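Local structure of dTDP-4-dehydrorhamnose reductase (Sulfolobus tokodaii, 2GGS) at residues A80-R89 against Y129-F140; Y101-F111 against D145-G153. The protein binds NADPH and probably acts as a dTDP-4-dehydrorhamnose reductase, an oxidoreductase of the extended short-chain dehydrogenase type. One frame throughout, in Å; residues are numbered along the deposited sequence.

Contact 1 of 2, residues A80-R89 against Y129-F140. With NDP (NADPH dihydro-nicotinamide-adenine-dinucleotide phosphate), chain C.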
loop_
_atom_site.group_PDB
_atom_site.type_symbol
_atom_site.label_atom_id
_atom_site.label_comp_id
_atom_site.label_asym_id
_atom_site.label_seq_id
_atom_site.Cartn_x
_atom_site.Cartn_y
_atom_site.Cartn_z
ATOM N N ALA A 80 5.329 11.776 9.525
ATOM C CA ALA A 80 5.290 11.016 8.218
ATOM C C ALA A 80 6.683 10.614 7.804
ATOM O O ALA A 80 6.935 9.446 7.454
ATOM C CB ALA A 80 4.630 11.854 7.143
ATOM N N TYR A 81 7.628 11.551 7.869
ATOM C CA TYR A 81 9.016 11.219 7.552
ATOM C C TYR A 81 9.606 10.054 8.357
ATOM O O TYR A 81 10.260 9.161 7.837
ATOM C CB TYR A 81 9.915 12.484 7.650
ATOM C CG TYR A 81 11.335 12.192 7.202
ATOM C CD1 TYR A 81 11.677 12.236 5.842
ATOM C CD2 TYR A 81 12.337 11.860 8.129
ATOM C CE1 TYR A 81 12.983 11.969 5.413
ATOM C CE2 TYR A 81 13.645 11.594 7.705
ATOM C CZ TYR A 81 13.937 11.644 6.341
ATOM O OH TYR A 81 15.196 11.385 5.927
ATOM N N LYS A 82 9.408 10.061 9.660
ATOM C CA LYS A 82 10.017 9.072 10.485
ATOM C C LYS A 82 9.561 7.670 10.191
ATOM O O LYS A 82 10.376 6.755 10.255
ATOM C CB LYS A 82 9.695 9.353 11.945
ATOM C CG LYS A 82 10.558 10.466 12.483
ATOM C CD LYS A 82 10.934 10.161 13.933
ATOM C CE LYS A 82 10.016 10.876 14.919
ATOM N NZ LYS A 82 10.437 12.308 15.104
ATOM N N ILE A 83 8.276 7.505 9.898
ATOM C CA ILE A 83 7.754 6.146 9.667
ATOM C C ILE A 83 7.837 5.801 8.175
ATOM O O ILE A 83 8.225 4.684 7.853
ATOM C CB ILE A 83 6.323 5.924 10.245
ATOM C CG1 ILE A 83 5.833 4.465 10.112
ATOM C CG2 ILE A 83 5.295 6.897 9.611
ATOM C CD1 ILE A 83 6.775 3.384 10.600
ATOM N N ASN A 84 7.480 6.756 7.308
ATOM C CA ASN A 84 7.399 6.439 5.869
ATOM C C ASN A 84 8.740 6.419 5.186
ATOM O O ASN A 84 8.908 5.749 4.135
ATOM C CB ASN A 84 6.504 7.451 5.172
ATOM C CG ASN A 84 5.049 7.250 5.481
ATOM O OD1 ASN A 84 4.637 6.253 6.094
ATOM N ND2 ASN A 84 4.243 8.191 4.999
ATOM N N ALA A 85 9.709 7.124 5.771
ATOM C CA ALA A 85 11.034 7.198 5.174
ATOM C C ALA A 85 12.121 6.665 6.117
ATOM O O ALA A 85 12.768 5.649 5.844
ATOM C CB ALA A 85 11.350 8.627 4.701
ATOM N N GLU A 86 12.309 7.314 7.271
ATOM C CA GLU A 86 13.519 7.009 8.041
ATOM C C GLU A 86 13.543 5.564 8.578
ATOM O O GLU A 86 14.594 4.972 8.619
ATOM C CB GLU A 86 13.681 8.014 9.204
ATOM C CG GLU A 86 15.127 8.070 9.712
ATOM C CD GLU A 86 15.382 9.272 10.603
ATOM O OE1 GLU A 86 14.401 9.947 10.991
ATOM O OE2 GLU A 86 16.570 9.510 10.903
ATOM N N ALA A 87 12.394 5.007 8.959
ATOM C CA ALA A 87 12.326 3.630 9.472
ATOM C C ALA A 87 12.886 2.669 8.450
ATOM O O ALA A 87 13.508 1.660 8.811
ATOM C CB ALA A 87 10.893 3.236 9.870
ATOM N N VAL A 88 12.652 2.995 7.159
ATOM C CA VAL A 88 13.121 2.130 6.073
ATOM C C VAL A 88 14.644 2.032 6.093
ATOM O O VAL A 88 15.204 0.963 5.821
ATOM C CB VAL A 88 12.609 2.593 4.684
ATOM C CG1 VAL A 88 13.090 1.598 3.592
ATOM C CG2 VAL A 88 11.101 2.674 4.679
ATOM N N ARG A 89 15.326 3.145 6.401
ATOM C CA ARG A 89 16.781 3.120 6.476
ATOM C C ARG A 89 17.236 2.059 7.497
ATOM O O ARG A 89 18.206 1.290 7.288
ATOM C CB ARG A 89 17.337 4.491 6.851
ATOM C CG ARG A 89 18.873 4.455 6.801
ATOM C CD ARG A 89 19.503 5.842 6.876
ATOM N NE ARG A 89 19.741 6.265 8.249
ATOM C CZ ARG A 89 20.836 5.997 8.948
ATOM N NH1 ARG A 89 21.817 5.256 8.427
ATOM N NH2 ARG A 89 20.931 6.447 10.190
ATOM N N TYR A 129 2.810 15.400 0.657
ATOM C CA TYR A 129 3.855 14.905 1.558
ATOM C C TYR A 129 3.770 13.382 1.828
ATOM O O TYR A 129 4.791 12.745 2.094
ATOM C CB TYR A 129 3.981 15.738 2.855
ATOM C CG TYR A 129 5.336 15.439 3.442
ATOM C CD1 TYR A 129 6.493 15.933 2.824
ATOM C CD2 TYR A 129 5.475 14.559 4.526
ATOM C CE1 TYR A 129 7.775 15.589 3.305
ATOM C CE2 TYR A 129 6.769 14.203 5.001
ATOM C CZ TYR A 129 7.894 14.741 4.385
ATOM O OH TYR A 129 9.162 14.369 4.809
ATOM N N TYR A 130 2.584 12.793 1.767
ATOM C CA TYR A 130 2.499 11.352 1.861
ATOM C C TYR A 130 3.375 10.758 0.745
ATOM O O TYR A 130 4.249 9.920 1.005
ATOM C CB TYR A 130 1.042 10.874 1.713
ATOM C CG TYR A 130 0.932 9.389 1.493
ATOM C CD1 TYR A 130 1.245 8.477 2.495
ATOM C CD2 TYR A 130 0.532 8.886 0.245
ATOM C CE1 TYR A 130 1.135 7.099 2.283
ATOM C CE2 TYR A 130 0.445 7.496 0.009
ATOM C CZ TYR A 130 0.743 6.616 1.024
ATOM O OH TYR A 130 0.629 5.258 0.832
ATOM N N GLY A 131 3.142 11.219 -0.484
ATOM C CA GLY A 131 3.945 10.775 -1.642
ATOM C C GLY A 131 5.454 11.007 -1.504
ATOM O O GLY A 131 6.276 10.127 -1.799
ATOM N N LEU A 132 5.827 12.190 -1.028
ATOM C CA LEU A 132 7.250 12.518 -0.839
ATOM C C LEU A 132 7.877 11.660 0.254
ATOM O O LEU A 132 8.958 11.097 0.055
ATOM C CB LEU A 132 7.432 14.020 -0.528
ATOM C CG LEU A 132 8.935 14.370 -0.391
ATOM C CD1 LEU A 132 9.800 13.903 -1.581
ATOM C CD2 LEU A 132 9.103 15.878 -0.164
ATOM N N SER A 133 7.235 11.582 1.425
ATOM C CA SER A 133 7.772 10.706 2.481
ATOM C C SER A 133 7.943 9.268 1.984
ATOM O O SER A 133 8.969 8.640 2.253
ATOM C CB SER A 133 6.946 10.759 3.789
ATOM O OG SER A 133 5.618 10.329 3.580
ATOM N N LYS A 134 6.950 8.756 1.235
ATOM C CA LYS A 134 7.063 7.439 0.660
ATOM C C LYS A 134 8.192 7.359 -0.356
ATOM O O LYS A 134 8.963 6.387 -0.344
ATOM C CB LYS A 134 5.714 6.991 0.077
ATOM C CG LYS A 134 4.643 6.706 1.185
ATOM C CD LYS A 134 4.883 5.436 2.002
ATOM C CE LYS A 134 4.850 4.140 1.158
ATOM N NZ LYS A 134 5.117 2.920 1.966
ATOM N N LEU A 135 8.338 8.375 -1.178
ATOM C CA LEU A 135 9.438 8.383 -2.168
ATOM C C LEU A 135 10.790 8.357 -1.463
ATOM O O LEU A 135 11.674 7.658 -1.890
ATOM C CB LEU A 135 9.370 9.593 -3.080
ATOM C CG LEU A 135 10.563 9.728 -4.029
ATOM C CD1 LEU A 135 10.682 8.491 -4.926
ATOM C CD2 LEU A 135 10.362 11.016 -4.841
ATOM N N LEU A 136 10.937 9.102 -0.372
ATOM C CA LEU A 136 12.175 9.036 0.416
ATOM C C LEU A 136 12.409 7.639 0.993
ATOM O O LEU A 136 13.522 7.121 0.899
ATOM C CB LEU A 136 12.208 10.150 1.481
ATOM C CG LEU A 136 12.119 11.561 0.868
ATOM C CD1 LEU A 136 12.110 12.617 1.969
ATOM C CD2 LEU A 136 13.179 11.900 -0.208
ATOM N N GLY A 137 11.372 6.970 1.485
ATOM C CA GLY A 137 11.489 5.573 1.871
ATOM C C GLY A 137 11.932 4.672 0.720
ATOM O O GLY A 137 12.775 3.805 0.914
ATOM N N GLU A 138 11.377 4.894 -0.476
ATOM C CA GLU A 138 11.843 4.134 -1.653
ATOM C C GLU A 138 13.330 4.295 -1.855
ATOM O O GLU A 138 14.041 3.358 -2.273
ATOM C CB GLU A 138 11.213 4.638 -2.965
ATOM C CG GLU A 138 9.838 4.278 -3.191
ATOM C CD GLU A 138 9.476 4.387 -4.658
ATOM O OE1 GLU A 138 8.297 4.148 -4.949
ATOM O OE2 GLU A 138 10.369 4.727 -5.490
ATOM N N THR A 139 13.798 5.506 -1.614
ATOM C CA THR A 139 15.185 5.851 -1.855
ATOM C C THR A 139 16.058 5.097 -0.864
ATOM O O THR A 139 17.082 4.499 -1.240
ATOM C CB THR A 139 15.365 7.372 -1.816
ATOM O OG1 THR A 139 14.441 7.971 -2.755
ATOM C CG2 THR A 139 16.802 7.790 -2.165
ATOM N N PHE A 140 15.651 5.057 0.405
ATOM C CA PHE A 140 16.412 4.233 1.348
ATOM C C PHE A 140 16.371 2.746 0.998
ATOM O O PHE A 140 17.328 2.025 1.283
ATOM C CB PHE A 140 15.874 4.380 2.778
ATOM C CG PHE A 140 16.148 5.716 3.431
ATOM C CD1 PHE A 140 17.447 6.218 3.582
ATOM C CD2 PHE A 140 15.072 6.459 3.944
ATOM C CE1 PHE A 140 17.653 7.445 4.270
ATOM C CE2 PHE A 140 15.249 7.702 4.640
ATOM C CZ PHE A 140 16.559 8.188 4.784
HETATM P PA NDP C . -2.891 0.634 6.692
HETATM O O1A NDP C . -3.134 2.049 7.015
HETATM O O2A NDP C . -4.107 -0.213 6.737
HETATM O O5B NDP C . -1.808 -0.011 7.645
HETATM C C5B NDP C . -0.712 0.754 8.116
HETATM C C4B NDP C . 0.112 -0.197 8.943
HETATM O O4B NDP C . 1.308 0.492 9.319
HETATM C C3B NDP C . -0.604 -0.693 10.189
HETATM O O3B NDP C . -0.318 -2.056 10.354
HETATM C C2B NDP C . 0.085 0.131 11.285
HETATM O O2B NDP C . 0.067 -0.605 12.470
HETATM C C1B NDP C . 1.488 0.223 10.701
HETATM N N9A NDP C . 2.247 1.318 11.312
HETATM C C8A NDP C . 2.039 2.655 11.152
HETATM N N7A NDP C . 2.948 3.324 11.916
HETATM C C5A NDP C . 3.707 2.410 12.545
HETATM C C6A NDP C . 4.768 2.522 13.452
HETATM N N6A NDP C . 5.136 3.743 13.931
HETATM N N1A NDP C . 5.304 1.355 13.925
HETATM C C2A NDP C . 4.871 0.093 13.540
HETATM N N3A NDP C . 3.819 -0.006 12.661
HETATM C C4A NDP C . 3.261 1.134 12.192
HETATM O O3 NDP C . -2.142 0.706 5.255
HETATM P PN NDP C . -2.344 -0.300 3.999
HETATM O O1N NDP C . -2.374 -1.699 4.361
HETATM O O2N NDP C . -3.466 0.331 3.265
HETATM O O5D NDP C . -1.019 0.058 3.178
HETATM C C5D NDP C . 0.047 -0.882 3.087
HETATM C C4D NDP C . 1.234 -0.309 2.324
HETATM O O4D NDP C . 0.803 0.022 1.024
HETATM C C3D NDP C . 1.818 0.968 2.921
HETATM O O3D NDP C . 3.186 0.897 2.619
HETATM C C2D NDP C . 1.169 2.073 2.125
HETATM O O2D NDP C . 1.972 3.241 2.149
HETATM C C1D NDP C . 1.117 1.387 0.738
HETATM N N1N NDP C . 0.078 1.993 -0.102
HETATM C C2N NDP C . -1.170 2.152 0.439
HETATM C C3N NDP C . -2.255 2.534 -0.335
HETATM C C7N NDP C . -3.592 2.686 0.316
HETATM O O7N NDP C . -4.634 3.296 -0.410
HETATM N N7N NDP C . -3.774 2.261 1.564
HETATM C C4N NDP C . -2.088 2.805 -1.819
HETATM C C5N NDP C . -0.673 2.639 -2.321
HETATM C C6N NDP C . 0.333 2.229 -1.438
HETATM P P2B NDP C . -0.989 -0.262 13.704
HETATM O O1X NDP C . -0.952 -1.513 14.485
HETATM O O2X NDP C . -2.325 0.058 13.124
HETATM O O3X NDP C . -0.486 0.968 14.503
HETATM O O HOH W 1 7.205 3.550 3.780
#
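Helices 80-89 and 129-140 run parallel, their axes 7.0 Å apart and only 8° from alignment, closest where the CA atoms of Ala85 and Gly137 come within 3.7 Å. Such an approach needs a small residue, and Gly137 supplies it: a CB there would clash with Asn84 O, which instead receives a CA-H...O contact from Gly137 CA. Ala85 is a knob in the hole formed by Ser133, Leu136, Gly137 and Phe140. Phe140 returns the favour among Ala85, Glu86, Val88 and Arg89, with Arg89 CB over one ring face, a CH-pi contact 3.8 Å from the centroid, and Tyr81 OH at the ring edge. An alanine in place of Phe140 is likely to open a gap between Ala85, Arg89 and the Tyr81 hydroxyl and leave the aliphatic part of Arg89 without its ring. Toward the cofactor the chemistry turns polar. Asn84 ND2 donates to Ser133 OG at 2.9 Å, nearly straight at 171° and within the amide plane, while OD1 is held by Met67 N. Lys134, its chain folded at chi2 and chi3, crosses the amide and brings NZ to NDP O3D at 2.9 Å; NZ also donates to Ile105 O and to a water that bridges to Asn84 O. Tyr130 OH shares a 2.8 Å hydrogen bond with NDP O2D, consistent with the Tyr-x-x-x-Lys pair of short-chain dehydrogenases. Behind the pair, strand 101-107 receives Val88 and Lys134 on His104, and helix 70-75 packs on Ala80 and Tyr130 through Cys73.

Contact 2 of 2, residues Y101-F111 against D145-G153. With NDP (NADPH dihydro-nicotinamide-adenine-dinucleotide phosphate), chain C.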
loop_
_atom_site.group_PDB
_atom_site.type_symbol
_atom_site.label_atom_id
_atom_site.label_comp_id
_atom_site.label_asym_id
_atom_site.label_seq_id
_atom_site.Cartn_x
_atom_site.Cartn_y
_atom_site.Cartn_z
ATOM N N TYR A 101 16.065 -10.870 2.705
ATOM C CA TYR A 101 15.486 -10.413 1.455
ATOM C C TYR A 101 14.444 -9.343 1.841
ATOM O O TYR A 101 13.496 -9.642 2.535
ATOM C CB TYR A 101 14.852 -11.586 0.708
ATOM C CG TYR A 101 14.025 -11.263 -0.518
ATOM C CD1 TYR A 101 14.469 -10.357 -1.474
ATOM C CD2 TYR A 101 12.831 -11.939 -0.757
ATOM C CE1 TYR A 101 13.715 -10.081 -2.607
ATOM C CE2 TYR A 101 12.072 -11.663 -1.896
ATOM C CZ TYR A 101 12.531 -10.754 -2.813
ATOM O OH TYR A 101 11.804 -10.462 -3.938
ATOM N N ILE A 102 14.654 -8.117 1.375
ATOM C CA ILE A 102 13.805 -6.993 1.779
ATOM C C ILE A 102 12.795 -6.657 0.673
ATOM O O ILE A 102 13.183 -6.424 -0.480
ATOM C CB ILE A 102 14.656 -5.779 2.078
ATOM C CG1 ILE A 102 15.561 -6.078 3.298
ATOM C CG2 ILE A 102 13.756 -4.524 2.303
ATOM C CD1 ILE A 102 16.168 -4.890 3.892
ATOM N N VAL A 103 11.510 -6.662 1.021
ATOM C CA VAL A 103 10.431 -6.297 0.076
ATOM C C VAL A 103 9.710 -5.085 0.642
ATOM O O VAL A 103 9.102 -5.175 1.728
ATOM C CB VAL A 103 9.395 -7.467 -0.121
ATOM C CG1 VAL A 103 8.261 -7.024 -1.082
ATOM C CG2 VAL A 103 10.103 -8.733 -0.612
ATOM N N HIS A 104 9.788 -3.951 -0.052
ATOM C CA HIS A 104 9.278 -2.718 0.510
ATOM C C HIS A 104 8.049 -2.292 -0.316
ATOM O O HIS A 104 8.094 -2.303 -1.544
ATOM C CB HIS A 104 10.346 -1.608 0.442
ATOM C CG HIS A 104 9.784 -0.263 0.753
ATOM N ND1 HIS A 104 9.328 0.056 2.020
ATOM C CD2 HIS A 104 9.517 0.813 -0.030
ATOM C CE1 HIS A 104 8.808 1.267 1.999
ATOM N NE2 HIS A 104 8.930 1.763 0.776
ATOM N N ILE A 105 6.979 -1.889 0.360
ATOM C CA ILE A 105 5.756 -1.522 -0.362
ATOM C C ILE A 105 5.686 -0.015 -0.543
ATOM O O ILE A 105 5.893 0.754 0.401
ATOM C CB ILE A 105 4.486 -2.052 0.358
ATOM C CG1 ILE A 105 4.601 -3.564 0.690
ATOM C CG2 ILE A 105 3.231 -1.719 -0.509
ATOM C CD1 ILE A 105 4.883 -4.490 -0.504
ATOM N N SER A 106 5.414 0.430 -1.775
ATOM C CA SER A 106 5.342 1.842 -2.061
ATOM C C SER A 106 4.025 2.214 -2.767
ATOM O O SER A 106 3.063 1.433 -2.767
ATOM C CB SER A 106 6.586 2.315 -2.831
ATOM O OG SER A 106 6.672 3.742 -2.915
ATOM N N THR A 107 3.981 3.426 -3.306
ATOM C CA THR A 107 2.701 4.056 -3.689
ATOM C C THR A 107 2.744 4.770 -5.040
ATOM O O THR A 107 3.752 5.367 -5.423
ATOM C CB THR A 107 2.207 5.045 -2.569
ATOM O OG1 THR A 107 0.972 5.671 -2.966
ATOM C CG2 THR A 107 3.269 6.125 -2.278
ATOM N N ASP A 108 1.591 4.767 -5.715
ATOM C CA ASP A 108 1.348 5.556 -6.904
ATOM C C ASP A 108 1.399 7.071 -6.663
ATOM O O ASP A 108 1.611 7.838 -7.596
ATOM C CB ASP A 108 0.001 5.124 -7.541
ATOM C CG ASP A 108 -1.206 5.359 -6.644
ATOM O OD1 ASP A 108 -1.090 5.307 -5.389
ATOM O OD2 ASP A 108 -2.310 5.573 -7.204
ATOM N N TYR A 109 1.236 7.511 -5.390
ATOM C CA TYR A 109 1.342 8.942 -5.068
ATOM C C TYR A 109 2.788 9.473 -5.097
ATOM O O TYR A 109 3.013 10.644 -4.858
ATOM C CB TYR A 109 0.664 9.280 -3.710
ATOM C CG TYR A 109 -0.845 9.316 -3.769
ATOM C CD1 TYR A 109 -1.551 8.705 -4.847
ATOM C CD2 TYR A 109 -1.587 9.975 -2.785
ATOM C CE1 TYR A 109 -2.949 8.746 -4.909
ATOM C CE2 TYR A 109 -3.002 10.007 -2.839
ATOM C CZ TYR A 109 -3.663 9.389 -3.904
ATOM O OH TYR A 109 -5.050 9.393 -3.988
ATOM N N VAL A 110 3.774 8.622 -5.384
ATOM C CA VAL A 110 5.095 9.193 -5.711
ATOM C C VAL A 110 5.107 9.919 -7.058
ATOM O O VAL A 110 6.060 10.633 -7.324
ATOM C CB VAL A 110 6.276 8.176 -5.689
ATOM C CG1 VAL A 110 6.363 7.413 -4.327
ATOM C CG2 VAL A 110 6.215 7.212 -6.901
ATOM N N PHE A 111 4.081 9.718 -7.902
ATOM C CA PHE A 111 4.018 10.397 -9.234
ATOM C C PHE A 111 3.149 11.652 -9.212
ATOM O O PHE A 111 2.249 11.767 -8.367
ATOM C CB PHE A 111 3.512 9.410 -10.295
ATOM C CG PHE A 111 4.406 8.211 -10.464
ATOM C CD1 PHE A 111 5.633 8.333 -11.126
ATOM C CD2 PHE A 111 4.032 6.958 -9.950
ATOM C CE1 PHE A 111 6.491 7.222 -11.260
ATOM C CE2 PHE A 111 4.849 5.829 -10.115
ATOM C CZ PHE A 111 6.090 5.959 -10.759
ATOM N N ASP A 145 19.790 -6.016 -4.117
ATOM C CA ASP A 145 19.001 -7.214 -3.840
ATOM C C ASP A 145 17.667 -7.003 -3.084
ATOM O O ASP A 145 17.132 -7.941 -2.506
ATOM C CB ASP A 145 19.866 -8.257 -3.113
ATOM C CG ASP A 145 20.416 -7.757 -1.768
ATOM O OD1 ASP A 145 20.170 -6.585 -1.353
ATOM O OD2 ASP A 145 21.153 -8.553 -1.147
ATOM N N SER A 146 17.118 -5.797 -3.099
ATOM C CA SER A 146 15.777 -5.564 -2.496
ATOM C C SER A 146 14.751 -5.417 -3.622
ATOM O O SER A 146 15.130 -5.194 -4.768
ATOM C CB SER A 146 15.738 -4.297 -1.649
ATOM O OG SER A 146 15.748 -3.161 -2.475
ATOM N N LEU A 147 13.477 -5.502 -3.263
ATOM C CA LEU A 147 12.368 -5.309 -4.218
ATOM C C LEU A 147 11.449 -4.209 -3.664
ATOM O O LEU A 147 11.036 -4.293 -2.504
ATOM C CB LEU A 147 11.546 -6.598 -4.327
ATOM C CG LEU A 147 10.391 -6.548 -5.320
ATOM C CD1 LEU A 147 10.926 -6.265 -6.748
ATOM C CD2 LEU A 147 9.590 -7.846 -5.230
ATOM N N ILE A 148 11.136 -3.220 -4.506
ATOM C CA ILE A 148 10.153 -2.166 -4.192
ATOM C C ILE A 148 8.930 -2.520 -5.037
ATOM O O ILE A 148 9.024 -2.663 -6.270
ATOM C CB ILE A 148 10.640 -0.745 -4.551
ATOM C CG1 ILE A 148 11.746 -0.288 -3.579
ATOM C CG2 ILE A 148 9.466 0.257 -4.558
ATOM C CD1 ILE A 148 12.613 0.825 -4.138
ATOM N N ILE A 149 7.791 -2.661 -4.365
ATOM C CA ILE A 149 6.524 -2.916 -5.057
ATOM C C ILE A 149 5.671 -1.664 -4.952
ATOM O O ILE A 149 5.259 -1.312 -3.851
ATOM C CB ILE A 149 5.770 -4.114 -4.439
ATOM C CG1 ILE A 149 6.589 -5.419 -4.462
ATOM C CG2 ILE A 149 4.435 -4.297 -5.166
ATOM C CD1 ILE A 149 5.838 -6.601 -3.858
ATOM N N ARG A 150 5.410 -0.983 -6.081
ATOM C CA ARG A 150 4.521 0.189 -6.014
ATOM C C ARG A 150 3.097 -0.292 -6.286
ATOM O O ARG A 150 2.855 -1.076 -7.195
ATOM C CB ARG A 150 4.877 1.244 -7.038
ATOM C CG ARG A 150 6.303 1.783 -6.922
ATOM C CD ARG A 150 6.404 3.166 -7.598
ATOM N NE ARG A 150 7.749 3.743 -7.550
ATOM C CZ ARG A 150 8.569 3.816 -8.605
ATOM N NH1 ARG A 150 8.196 3.329 -9.802
ATOM N NH2 ARG A 150 9.766 4.366 -8.466
ATOM N N THR A 151 2.160 0.220 -5.510
ATOM C CA THR A 151 0.747 -0.181 -5.667
ATOM C C THR A 151 -0.148 1.055 -5.515
ATOM O O THR A 151 0.343 2.169 -5.236
ATOM C CB THR A 151 0.395 -1.344 -4.734
ATOM O OG1 THR A 151 -0.867 -1.933 -5.084
ATOM C CG2 THR A 151 0.359 -0.894 -3.299
ATOM N N SER A 152 -1.446 0.855 -5.692
ATOM C CA SER A 152 -2.389 1.970 -5.789
ATOM C C SER A 152 -3.691 1.591 -5.090
ATOM O O SER A 152 -4.213 0.512 -5.320
ATOM C CB SER A 152 -2.657 2.274 -7.267
ATOM O OG SER A 152 -3.681 3.225 -7.433
ATOM N N GLY A 153 -4.231 2.496 -4.269
ATOM C CA GLY A 153 -5.624 2.374 -3.841
ATOM C C GLY A 153 -5.965 1.062 -3.166
ATOM O O GLY A 153 -7.033 0.495 -3.377
HETATM P PA NDP C . -2.891 0.634 6.692
HETATM O O1A NDP C . -3.134 2.049 7.015
HETATM O O2A NDP C . -4.107 -0.213 6.737
HETATM O O5B NDP C . -1.808 -0.011 7.645
HETATM C C5B NDP C . -0.712 0.754 8.116
HETATM C C4B NDP C . 0.112 -0.197 8.943
HETATM O O4B NDP C . 1.308 0.492 9.319
HETATM C C3B NDP C . -0.604 -0.693 10.189
HETATM O O3B NDP C . -0.318 -2.056 10.354
HETATM C C2B NDP C . 0.085 0.131 11.285
HETATM O O2B NDP C . 0.067 -0.605 12.470
HETATM C C1B NDP C . 1.488 0.223 10.701
HETATM N N9A NDP C . 2.247 1.318 11.312
HETATM C C8A NDP C . 2.039 2.655 11.152
HETATM N N7A NDP C . 2.948 3.324 11.916
HETATM C C5A NDP C . 3.707 2.410 12.545
HETATM C C6A NDP C . 4.768 2.522 13.452
HETATM N N6A NDP C . 5.136 3.743 13.931
HETATM N N1A NDP C . 5.304 1.355 13.925
HETATM C C2A NDP C . 4.871 0.093 13.540
HETATM N N3A NDP C . 3.819 -0.006 12.661
HETATM C C4A NDP C . 3.261 1.134 12.192
HETATM O O3 NDP C . -2.142 0.706 5.255
HETATM P PN NDP C . -2.344 -0.300 3.999
HETATM O O1N NDP C . -2.374 -1.699 4.361
HETATM O O2N NDP C . -3.466 0.331 3.265
HETATM O O5D NDP C . -1.019 0.058 3.178
HETATM C C5D NDP C . 0.047 -0.882 3.087
HETATM C C4D NDP C . 1.234 -0.309 2.324
HETATM O O4D NDP C . 0.803 0.022 1.024
HETATM C C3D NDP C . 1.818 0.968 2.921
HETATM O O3D NDP C . 3.186 0.897 2.619
HETATM C C2D NDP C . 1.169 2.073 2.125
HETATM O O2D NDP C . 1.972 3.241 2.149
HETATM C C1D NDP C . 1.117 1.387 0.738
HETATM N N1N NDP C . 0.078 1.993 -0.102
HETATM C C2N NDP C . -1.170 2.152 0.439
HETATM C C3N NDP C . -2.255 2.534 -0.335
HETATM C C7N NDP C . -3.592 2.686 0.316
HETATM O O7N NDP C . -4.634 3.296 -0.410
HETATM N N7N NDP C . -3.774 2.261 1.564
HETATM C C4N NDP C . -2.088 2.805 -1.819
HETATM C C5N NDP C . -0.673 2.639 -2.321
HETATM C C6N NDP C . 0.333 2.229 -1.438
HETATM P P2B NDP C . -0.989 -0.262 13.704
HETATM O O1X NDP C . -0.952 -1.513 14.485
HETATM O O2X NDP C . -2.325 0.058 13.124
HETATM O O3X NDP C . -0.486 0.968 14.503
HETATM O O HOH W 2 17.210 -7.726 0.207
HETATM O O HOH W 3 -3.199 5.181 -3.823
#
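Val103 and Ile149 mesh on one face of two adjacent parallel strands, 101-107 and 147-151, which with helix 129-141 form a beta-alpha-beta unit of the Rossmann fold. The strands are twisted by 31° against each other, and backbone bonds alternate between them from Leu147 N to Ile102 O through to Asp108 N to Thr151 O. Along this face Ile149 is the bump, its CD1 settling into the hollow between Val103 and Ile105, obliquely against Val103 CG1 at 3.7 Å, while Ile105 CD1 lies alongside, 4.1 Å from Ile149 CB. Ile149 CG1 stands anti to the carbonyl carbon (chi1 -58°), which carries CD1 back toward Val103. Farther along, Leu147 and Tyr101 point the same way side by side, the Tyr101 OH resting 3.7 Å from Leu147 CD2 and bonded to Lys201 O. Helix 186-199 closes over this apolar surface, Ile193 meeting both Ile105 and Ile149.

The other face is shaped differently. Ile148 CG2 fits against Ser106 CB, and beyond it Arg150, extended from CG to NE, is crossed at about a right angle by Val110 and Phe111. The Phe111 ring stands at 79° to the guanidinium, its CZ over one guanidinium face and 3.5 Å from Arg150 NH1. Buried as it is, the arginine has its charge met by Glu138, which also bonds Ser106 OG, and NH1 reaches Glu120 O and His206 NE2.

At their C-terminal ends the still-paired strands border the nicotinamide: Ser106 O approaches NDP C6N and Thr151 O approaches NDP C5N, each at 3.1 Å. Close by, Ser152 OG donates to Asp108 OD2 at 2.7 Å, reaching the oxygen from well above the carboxylate plane.

Contact 2 is the more deeply buried, lying within the central parallel sheet, whereas contact 1 joins two helices on one side of that sheet and is partly exposed along one flank. Strand 101-107 follows helix 77-97 in the chain and leads to helix 129-141, so the segments alternate between the contacts. Parallel backbone bonds dominate the strand pair; the helix pair depends on small residues and interlocking side chains, with one direct hydrogen bond between them. Helix 129-141 and the strands also meet where Glu138 O packs on Ile148 CD1 and Lys134 CB on Thr107 CG2. Both contacts reach NADPH: contact 1 grips ribose hydroxyls, contact 2 borders the nicotinamide.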